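Local coordinates for SspB protein (Streptomyces clavuligerus, PDB 6JUF) that probably acts as a metal-dependent DNase within the phosphorothioation-sensing SspABCD-SspE system that defends the bacterium against phages, at residues A138-F143 against T149-R154. Numbering follows the deposited sequence.
Sequences APFSRF and TQVIVR
Ala-138 O accepts a hydrogen bond from Arg-266 NH1, while the same residue lays its CA and CB against Val-151 on the neighbouring helix. The setting has the topology of a winged helix: helix 129-137, strand 142-144, helices 145-159 and 166-180, then strands 208-211 and 218-221, which complete a three-stranded antiparallel sheet of order 1-3-2. It illustrates how one branched residue can serve a whole corner of such a unit: of residues 149-154 it is Val-151 that meets Ala-138, Pro-139 and Phe-140, three consecutive residues of the linker between helix 129-137 and strand 142-144. No hydrogen bond crosses between the two segments; the contact is wholly apolar and small, burying 123 Å².

The two methyls of Val-151 divide the work. CG1 lies anti to the backbone N (chi1 179°) and points at the CD corner of the Pro-139 ring, 4.0 Å away. It also rests 4.1 Å from Ala-138 CA, with Ala-138 CB slightly farther away. CG2 turns to the aromatic ring instead, approaching CZ and CE1 of Phe-140 obliquely; the modelled 3.2 Å to CZ is shorter than normal contact, and its exact size is doubtful. The valine and phenylalanine side chains run past one another, pointing opposite ways. With chi1 at 46°, Phe-140 CG is flanked by both backbone N and C.

Beyond the corner, Phe-140 also touches Asp-147, Val-151 packs on Val-133 of helix 129-137, and the buried Ile-152 bridges that helix and helix 166-180. Backbone hydrogen bonds pair Ser-141 with Phe-221 and Phe-143 with Trp-219, carrying the chain into the sheet. Within the turn itself, Pro-139 CD sits 4.0 Å above the plane of the Phe-140 ring, displaced toward its rim.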
loop_
_atom_site.group_PDB
_atom_site.type_symbol
_atom_site.label_atom_id
_atom_site.label_comp_id
_atom_site.label_asym_id
_atom_site.label_seq_id
_atom_site.Cartn_x
_atom_site.Cartn_y
_atom_site.Cartn_z
ATOM N N ALA B 138 13.299 -24.618 1.149
ATOM C CA ALA B 138 13.627 -24.762 2.579
ATOM C C ALA B 138 12.845 -25.901 3.194
ATOM O O ALA B 138 11.665 -26.079 2.856
ATOM C CB ALA B 138 13.346 -23.460 3.366
ATOM N N PRO B 139 13.472 -26.679 4.079
ATOM C CA PRO B 139 12.746 -27.870 4.609
ATOM C C PRO B 139 11.818 -27.468 5.791
ATOM O O PRO B 139 11.076 -28.274 6.294
ATOM C CB PRO B 139 13.875 -28.764 5.110
ATOM C CG PRO B 139 14.941 -27.793 5.503
ATOM C CD PRO B 139 14.863 -26.640 4.504
ATOM N N PHE B 140 11.895 -26.216 6.248
ATOM C CA PHE B 140 11.152 -25.720 7.415
ATOM C C PHE B 140 10.322 -24.486 7.046
ATOM O O PHE B 140 10.624 -23.794 6.068
ATOM C CB PHE B 140 12.092 -25.437 8.650
ATOM C CG PHE B 140 13.347 -24.661 8.298
ATOM C CD1 PHE B 140 14.589 -25.272 8.326
ATOM C CD2 PHE B 140 13.263 -23.315 7.871
ATOM C CE1 PHE B 140 15.733 -24.573 7.961
ATOM C CE2 PHE B 140 14.419 -22.605 7.512
ATOM C CZ PHE B 140 15.650 -23.258 7.562
ATOM N N SER B 141 9.278 -24.234 7.820
ATOM C CA SER B 141 8.435 -23.022 7.683
ATOM C C SER B 141 8.622 -22.059 8.815
ATOM O O SER B 141 8.200 -20.880 8.695
ATOM C CB SER B 141 6.939 -23.382 7.575
ATOM O OG SER B 141 6.668 -23.849 6.254
ATOM N N ARG B 142 9.208 -22.512 9.921
ATOM C CA ARG B 142 9.528 -21.644 11.053
ATOM C C ARG B 142 11.047 -21.578 11.215
ATOM O O ARG B 142 11.736 -22.577 11.139
ATOM C CB ARG B 142 8.821 -22.145 12.325
ATOM C CG ARG B 142 9.193 -21.320 13.530
ATOM C CD ARG B 142 9.015 -22.093 14.799
ATOM N NE ARG B 142 7.913 -21.544 15.553
ATOM C CZ ARG B 142 7.920 -21.428 16.881
ATOM N NH1 ARG B 142 8.997 -21.807 17.603
ATOM N NH2 ARG B 142 6.861 -20.905 17.490
ATOM N N PHE B 143 11.580 -20.357 11.420
ATOM C CA PHE B 143 13.022 -20.219 11.377
ATOM C C PHE B 143 13.485 -18.933 12.056
ATOM O O PHE B 143 12.769 -17.912 12.066
ATOM C CB PHE B 143 13.489 -20.187 9.919
ATOM C CG PHE B 143 12.674 -19.260 9.056
ATOM C CD1 PHE B 143 13.044 -17.923 8.912
ATOM C CD2 PHE B 143 11.523 -19.713 8.413
ATOM C CE1 PHE B 143 12.289 -17.059 8.101
ATOM C CE2 PHE B 143 10.768 -18.873 7.623
ATOM C CZ PHE B 143 11.134 -17.548 7.476
ATOM N N THR B 149 19.178 -17.922 6.382
ATOM C CA THR B 149 20.431 -17.613 5.720
ATOM C C THR B 149 21.258 -18.895 5.440
ATOM O O THR B 149 21.760 -19.091 4.321
ATOM C CB THR B 149 21.252 -16.596 6.553
ATOM O OG1 THR B 149 20.522 -15.359 6.584
ATOM C CG2 THR B 149 22.662 -16.382 5.918
ATOM N N GLN B 150 21.368 -19.768 6.448
ATOM C CA GLN B 150 22.202 -20.988 6.270
ATOM C C GLN B 150 21.648 -21.937 5.200
ATOM O O GLN B 150 22.408 -22.523 4.397
ATOM C CB GLN B 150 22.446 -21.687 7.621
ATOM C CG GLN B 150 23.455 -20.899 8.456
ATOM C CD GLN B 150 24.763 -20.590 7.703
ATOM O OE1 GLN B 150 25.186 -19.406 7.584
ATOM N NE2 GLN B 150 25.432 -21.653 7.213
ATOM N N VAL B 151 20.320 -22.062 5.133
ATOM C CA VAL B 151 19.726 -22.873 4.086
ATOM C C VAL B 151 20.007 -22.315 2.692
ATOM O O VAL B 151 20.362 -23.048 1.790
ATOM C CB VAL B 151 18.234 -23.149 4.350
ATOM C CG1 VAL B 151 17.623 -23.980 3.210
ATOM C CG2 VAL B 151 18.140 -23.960 5.610
ATOM N N ILE B 152 19.880 -20.997 2.543
ATOM C CA ILE B 152 20.170 -20.403 1.253
ATOM C C ILE B 152 21.657 -20.600 0.886
ATOM O O ILE B 152 21.947 -20.954 -0.229
ATOM C CB ILE B 152 19.787 -18.925 1.183
ATOM C CG1 ILE B 152 18.267 -18.783 1.379
ATOM C CG2 ILE B 152 20.234 -18.354 -0.141
ATOM C CD1 ILE B 152 17.817 -17.408 1.836
ATOM N N VAL B 153 22.553 -20.393 1.865
ATOM C CA VAL B 153 23.998 -20.591 1.643
ATOM C C VAL B 153 24.242 -22.019 1.103
ATOM O O VAL B 153 24.983 -22.193 0.171
ATOM C CB VAL B 153 24.799 -20.391 2.929
ATOM C CG1 VAL B 153 26.230 -20.981 2.847
ATOM C CG2 VAL B 153 24.777 -18.920 3.330
ATOM N N ARG B 154 23.603 -23.025 1.727
ATOM C CA ARG B 154 23.781 -24.418 1.338
ATOM C C ARG B 154 23.423 -24.592 -0.137
ATOM O O ARG B 154 24.171 -25.193 -0.906
ATOM C CB ARG B 154 22.960 -25.312 2.284
ATOM C CG ARG B 154 23.215 -26.814 2.170
ATOM C CD ARG B 154 22.235 -27.619 3.036
ATOM N NE ARG B 154 20.997 -27.960 2.305
ATOM C CZ ARG B 154 20.891 -28.948 1.403
ATOM N NH1 ARG B 154 21.938 -29.706 1.090
ATOM N NH2 ARG B 154 19.738 -29.190 0.805
#